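Local coordinates for protein carbon monoxide dehydrogenase (Thermococcus sp. AM4, PDB 6T7J) that probably catalyses the reversible oxidation of carbon monoxide to carbon dioxide, passing the electrons on through iron-sulfur clusters, at residues 276-290 with 381-394. Numbering follows the deposited sequence.
Sequences KIAEIAMSEEMQKFA and ADEIAKEIVRIAIE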
loop_
_atom_site.group_PDB
_atom_site.type_symbol
_atom_site.label_atom_id
_atom_site.label_comp_id
_atom_site.label_asym_id
_atom_site.label_seq_id
_atom_site.Cartn_x
_atom_site.Cartn_y
_atom_site.Cartn_z
ATOM N N LYS A 276 26.363 -7.441 -13.597
ATOM C CA LYS A 276 27.702 -7.060 -13.166
ATOM C C LYS A 276 28.383 -8.195 -12.411
ATOM O O LYS A 276 29.561 -8.486 -12.648
ATOM C CB LYS A 276 27.637 -5.803 -12.301
ATOM C CG LYS A 276 27.433 -4.523 -13.089
ATOM C CD LYS A 276 28.448 -4.402 -14.209
ATOM C CE LYS A 276 28.395 -3.029 -14.844
ATOM N NZ LYS A 276 29.384 -2.880 -15.950
ATOM N N ILE A 277 27.656 -8.849 -11.500
ATOM C CA ILE A 277 28.243 -9.944 -10.729
ATOM C C ILE A 277 28.705 -11.060 -11.659
ATOM O O ILE A 277 29.824 -11.573 -11.534
ATOM C CB ILE A 277 27.245 -10.464 -9.679
ATOM C CG1 ILE A 277 26.972 -9.400 -8.615
ATOM C CG2 ILE A 277 27.774 -11.733 -9.030
ATOM C CD1 ILE A 277 28.178 -9.045 -7.779
ATOM N N ALA A 278 27.850 -11.446 -12.611
ATOM C CA ALA A 278 28.184 -12.543 -13.515
ATOM C C ALA A 278 29.375 -12.185 -14.395
ATOM O O ALA A 278 30.306 -12.985 -14.552
ATOM C CB ALA A 278 26.970 -12.907 -14.370
ATOM N N GLU A 279 29.366 -10.979 -14.975
ATOM C CA GLU A 279 30.469 -10.579 -15.841
ATOM C C GLU A 279 31.781 -10.499 -15.069
ATOM O O GLU A 279 32.827 -10.933 -15.564
ATOM C CB GLU A 279 30.151 -9.242 -16.509
ATOM C CG GLU A 279 29.245 -9.368 -17.722
ATOM C CD GLU A 279 28.570 -8.061 -18.087
ATOM O OE1 GLU A 279 27.403 -8.098 -18.528
ATOM O OE2 GLU A 279 29.206 -6.997 -17.932
ATOM N N ILE A 280 31.745 -9.961 -13.847
ATOM C CA ILE A 280 32.963 -9.851 -13.051
ATOM C C ILE A 280 33.480 -11.229 -12.664
ATOM O O ILE A 280 34.679 -11.508 -12.773
ATOM C CB ILE A 280 32.709 -8.972 -11.812
ATOM C CG1 ILE A 280 32.638 -7.495 -12.211
ATOM C CG2 ILE A 280 33.787 -9.198 -10.759
ATOM C CD1 ILE A 280 33.950 -6.925 -12.697
ATOM N N ALA A 281 32.589 -12.121 -12.225
ATOM C CA ALA A 281 33.039 -13.410 -11.717
ATOM C C ALA A 281 33.491 -14.341 -12.835
ATOM O O ALA A 281 34.381 -15.172 -12.618
ATOM C CB ALA A 281 31.933 -14.059 -10.891
ATOM N N MET A 282 32.906 -14.229 -14.026
ATOM C CA MET A 282 33.399 -15.006 -15.155
ATOM C C MET A 282 34.512 -14.293 -15.915
ATOM O O MET A 282 34.993 -14.819 -16.925
ATOM C CB MET A 282 32.246 -15.377 -16.100
ATOM C CG MET A 282 31.797 -14.301 -17.071
ATOM S SD MET A 282 30.287 -14.816 -17.928
ATOM C CE MET A 282 30.418 -13.897 -19.460
ATOM N N SER A 283 34.938 -13.121 -15.449
ATOM C CA SER A 283 36.173 -12.534 -15.941
ATOM C C SER A 283 37.361 -13.389 -15.507
ATOM O O SER A 283 37.307 -14.116 -14.511
ATOM C CB SER A 283 36.336 -11.104 -15.426
ATOM O OG SER A 283 36.709 -11.096 -14.057
ATOM N N GLU A 284 38.451 -13.294 -16.269
ATOM C CA GLU A 284 39.602 -14.149 -16.010
ATOM C C GLU A 284 40.354 -13.758 -14.740
ATOM O O GLU A 284 41.042 -14.607 -14.157
ATOM C CB GLU A 284 40.539 -14.127 -17.218
ATOM C CG GLU A 284 41.625 -15.177 -17.181
ATOM C CD GLU A 284 42.999 -14.560 -17.069
ATOM O OE1 GLU A 284 43.312 -13.646 -17.853
ATOM O OE2 GLU A 284 43.775 -14.995 -16.212
ATOM N N GLU A 285 40.230 -12.503 -14.295
ATOM C CA GLU A 285 40.859 -12.093 -13.043
ATOM C C GLU A 285 40.358 -12.942 -11.881
ATOM O O GLU A 285 41.150 -13.493 -11.106
ATOM C CB GLU A 285 40.595 -10.609 -12.779
ATOM C CG GLU A 285 41.083 -10.128 -11.422
ATOM C CD GLU A 285 40.651 -8.707 -11.108
ATOM O OE1 GLU A 285 41.162 -8.128 -10.125
ATOM O OE2 GLU A 285 39.799 -8.168 -11.843
ATOM N N MET A 286 39.035 -13.070 -11.753
ATOM C CA MET A 286 38.479 -13.894 -10.687
ATOM C C MET A 286 38.758 -15.373 -10.917
ATOM O O MET A 286 38.866 -16.134 -9.951
ATOM C CB MET A 286 36.977 -13.649 -10.555
ATOM C CG MET A 286 36.588 -12.187 -10.416
ATOM S SD MET A 286 37.719 -11.230 -9.392
ATOM C CE MET A 286 37.487 -12.012 -7.809
ATOM N N GLN A 287 38.889 -15.798 -12.176
ATOM C CA GLN A 287 39.255 -17.185 -12.448
ATOM C C GLN A 287 40.620 -17.511 -11.855
ATOM O O GLN A 287 40.788 -18.526 -11.166
ATOM C CB GLN A 287 39.239 -17.451 -13.954
ATOM C CG GLN A 287 37.897 -17.200 -14.625
ATOM C CD GLN A 287 36.794 -18.104 -14.102
ATOM O OE1 GLN A 287 37.018 -19.283 -13.829
ATOM N NE2 GLN A 287 35.595 -17.551 -13.964
ATOM N N LYS A 288 41.612 -16.649 -12.088
ATOM C CA LYS A 288 42.925 -16.930 -11.518
ATOM C C LYS A 288 42.957 -16.669 -10.014
ATOM O O LYS A 288 43.731 -17.314 -9.301
ATOM C CB LYS A 288 44.006 -16.124 -12.233
ATOM C CG LYS A 288 43.621 -14.685 -12.456
ATOM C CD LYS A 288 44.199 -14.088 -13.711
ATOM C CE LYS A 288 45.701 -14.149 -13.734
ATOM N NZ LYS A 288 46.321 -12.997 -14.450
ATOM N N PHE A 289 42.122 -15.755 -9.506
ATOM C CA PHE A 289 41.994 -15.613 -8.055
ATOM C C PHE A 289 41.511 -16.916 -7.423
ATOM O O PHE A 289 42.078 -17.398 -6.431
ATOM C CB PHE A 289 41.042 -14.461 -7.721
ATOM C CG PHE A 289 41.213 -13.906 -6.330
ATOM C CD1 PHE A 289 42.472 -13.596 -5.841
ATOM C CD2 PHE A 289 40.111 -13.686 -5.516
ATOM C CE1 PHE A 289 42.629 -13.081 -4.563
ATOM C CE2 PHE A 289 40.263 -13.173 -4.239
ATOM C CZ PHE A 289 41.523 -12.869 -3.764
ATOM N N ALA A 290 40.467 -17.512 -8.006
ATOM C CA ALA A 290 39.953 -18.782 -7.502
ATOM C C ALA A 290 40.978 -19.892 -7.647
ATOM O O ALA A 290 41.052 -20.790 -6.796
ATOM C CB ALA A 290 38.663 -19.156 -8.226
ATOM N N ALA A 381 29.909 0.222 -9.480
ATOM C CA ALA A 381 29.346 -1.114 -9.662
ATOM C C ALA A 381 30.433 -2.176 -9.777
ATOM O O ALA A 381 30.377 -3.213 -9.102
ATOM C CB ALA A 381 28.449 -1.131 -10.900
ATOM N N ASP A 382 31.429 -1.942 -10.634
ATOM C CA ASP A 382 32.449 -2.957 -10.872
ATOM C C ASP A 382 33.281 -3.218 -9.621
ATOM O O ASP A 382 33.660 -4.364 -9.353
ATOM C CB ASP A 382 33.340 -2.541 -12.042
ATOM C CG ASP A 382 32.777 -2.969 -13.385
ATOM O OD1 ASP A 382 31.572 -2.743 -13.630
ATOM O OD2 ASP A 382 33.539 -3.532 -14.198
ATOM N N GLU A 383 33.562 -2.174 -8.836
ATOM C CA GLU A 383 34.343 -2.360 -7.615
ATOM C C GLU A 383 33.582 -3.194 -6.589
ATOM O O GLU A 383 34.153 -4.104 -5.971
ATOM C CB GLU A 383 34.726 -1.000 -7.030
ATOM C CG GLU A 383 35.839 -0.290 -7.788
ATOM C CD GLU A 383 35.316 0.714 -8.801
ATOM O OE1 GLU A 383 35.943 1.783 -8.960
ATOM O OE2 GLU A 383 34.277 0.436 -9.438
ATOM N N ILE A 384 32.292 -2.906 -6.400
ATOM C CA ILE A 384 31.481 -3.682 -5.466
ATOM C C ILE A 384 31.358 -5.126 -5.939
ATOM O O ILE A 384 31.428 -6.067 -5.136
ATOM C CB ILE A 384 30.098 -3.026 -5.283
ATOM C CG1 ILE A 384 30.242 -1.530 -5.000
ATOM C CG2 ILE A 384 29.328 -3.707 -4.162
ATOM C CD1 ILE A 384 30.650 -1.205 -3.586
ATOM N N ALA A 385 31.174 -5.327 -7.246
ATOM C CA ALA A 385 31.073 -6.684 -7.774
ATOM C C ALA A 385 32.371 -7.457 -7.566
ATOM O O ALA A 385 32.346 -8.638 -7.189
ATOM C CB ALA A 385 30.698 -6.641 -9.254
ATOM N N LYS A 386 33.514 -6.808 -7.812
ATOM C CA LYS A 386 34.807 -7.434 -7.552
ATOM C C LYS A 386 34.934 -7.830 -6.088
ATOM O O LYS A 386 35.347 -8.950 -5.770
ATOM C CB LYS A 386 35.937 -6.481 -7.940
ATOM C CG LYS A 386 36.312 -6.485 -9.409
ATOM C CD LYS A 386 37.601 -5.704 -9.619
ATOM C CE LYS A 386 37.995 -5.633 -11.084
ATOM N NZ LYS A 386 39.407 -5.186 -11.236
ATOM N N GLU A 387 34.584 -6.914 -5.184
ATOM C CA GLU A 387 34.663 -7.202 -3.754
ATOM C C GLU A 387 33.800 -8.404 -3.379
ATOM O O GLU A 387 34.235 -9.286 -2.627
ATOM C CB GLU A 387 34.249 -5.957 -2.970
ATOM C CG GLU A 387 34.088 -6.138 -1.479
ATOM C CD GLU A 387 33.400 -4.943 -0.837
ATOM O OE1 GLU A 387 32.954 -4.044 -1.584
ATOM O OE2 GLU A 387 33.306 -4.901 0.408
ATOM N N ILE A 388 32.581 -8.465 -3.919
ATOM C CA ILE A 388 31.659 -9.548 -3.585
ATOM C C ILE A 388 32.195 -10.889 -4.085
ATOM O O ILE A 388 32.231 -11.886 -3.344
ATOM C CB ILE A 388 30.265 -9.241 -4.161
ATOM C CG1 ILE A 388 29.569 -8.159 -3.332
ATOM C CG2 ILE A 388 29.425 -10.499 -4.240
ATOM C CD1 ILE A 388 28.429 -7.474 -4.054
ATOM N N VAL A 389 32.609 -10.934 -5.356
ATOM C CA VAL A 389 33.149 -12.172 -5.913
ATOM C C VAL A 389 34.398 -12.596 -5.151
ATOM O O VAL A 389 34.639 -13.792 -4.940
ATOM C CB VAL A 389 33.429 -12.006 -7.419
ATOM C CG1 VAL A 389 34.018 -13.281 -7.992
ATOM C CG2 VAL A 389 32.154 -11.638 -8.160
ATOM N N ARG A 390 35.202 -11.624 -4.708
ATOM C CA ARG A 390 36.392 -11.947 -3.930
ATOM C C ARG A 390 36.020 -12.578 -2.599
ATOM O O ARG A 390 36.669 -13.529 -2.155
ATOM C CB ARG A 390 37.235 -10.692 -3.706
ATOM C CG ARG A 390 38.180 -10.386 -4.848
ATOM C CD ARG A 390 39.263 -9.405 -4.457
ATOM N NE ARG A 390 39.753 -8.679 -5.625
ATOM C CZ ARG A 390 39.439 -7.418 -5.903
ATOM N NH1 ARG A 390 39.927 -6.835 -6.991
ATOM N NH2 ARG A 390 38.638 -6.738 -5.092
ATOM N N ILE A 391 34.983 -12.056 -1.942
ATOM C CA ILE A 391 34.551 -12.644 -0.676
ATOM C C ILE A 391 34.107 -14.087 -0.884
ATOM O O ILE A 391 34.443 -14.981 -0.094
ATOM C CB ILE A 391 33.444 -11.785 -0.039
ATOM C CG1 ILE A 391 34.019 -10.430 0.378
ATOM C CG2 ILE A 391 32.837 -12.496 1.159
ATOM C CD1 ILE A 391 32.989 -9.444 0.842
ATOM N N ALA A 392 33.370 -14.346 -1.967
ATOM C CA ALA A 392 32.963 -15.722 -2.260
ATOM C C ALA A 392 34.175 -16.627 -2.494
ATOM O O ALA A 392 34.268 -17.736 -1.939
ATOM C CB ALA A 392 32.032 -15.741 -3.473
ATOM N N ILE A 393 35.120 -16.163 -3.316
ATOM C CA ILE A 393 36.300 -16.962 -3.638
ATOM C C ILE A 393 37.122 -17.237 -2.386
ATOM O O ILE A 393 37.686 -18.325 -2.220
ATOM C CB ILE A 393 37.133 -16.253 -4.721
ATOM C CG1 ILE A 393 36.415 -16.326 -6.069
ATOM C CG2 ILE A 393 38.525 -16.852 -4.813
ATOM C CD1 ILE A 393 36.990 -15.401 -7.101
ATOM N N GLU A 394 37.193 -16.260 -1.482
ATOM C CA GLU A 394 37.949 -16.444 -0.250
ATOM C C GLU A 394 37.218 -17.355 0.724
ATOM O O GLU A 394 37.854 -17.981 1.579
ATOM C CB GLU A 394 38.235 -15.089 0.392
ATOM C CG GLU A 394 39.201 -14.229 -0.405
ATOM C CD GLU A 394 38.937 -12.747 -0.246
ATOM O OE1 GLU A 394 39.608 -11.949 -0.934
ATOM O OE2 GLU A 394 38.058 -12.380 0.562
#
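Met286 packs as a knob into a hole formed by Lys386, Val389, Arg390 and Ile393, joining two helices that cover the parallel sheet of a Rossmann-like domain; Val389 and Ile393 also reach strands 261-268 and 297-303. Met286 CB lies 3.9 Å from Ile393 CD1, and CG is 3.7 Å from Val389 CG1. Bends at chi2 (-39°) and chi3 then fold the chain back, bringing CE within 3.4 Å of Arg390 CG. The segment axes bear out two modes of packing: 284-290 runs at 21° to 381-394, whereas 276-281 crosses it at 65°, with Ile280 as a second knob and its CG1 3.6 Å from Ala385 CB. Beside Met286, the extended Glu285 meets Lys386 at about a right angle; Lys386 NZ donates a weak hydrogen bond to Glu285 OE2 (3.1 Å) within a salt bridge. A leucine in place of Lys386 would probably leave Glu285 with just its long salt bridge to Arg390 on this helix. Lys276 NZ forms a salt bridge with Asp382 OD1 that includes a weak hydrogen bond, and also hydrogen-bonds Tyr121 O. At the far end, Glu394 OE1 lies in the plane of the Phe289 ring, at its edge, 3.5 Å from Phe289 CZ.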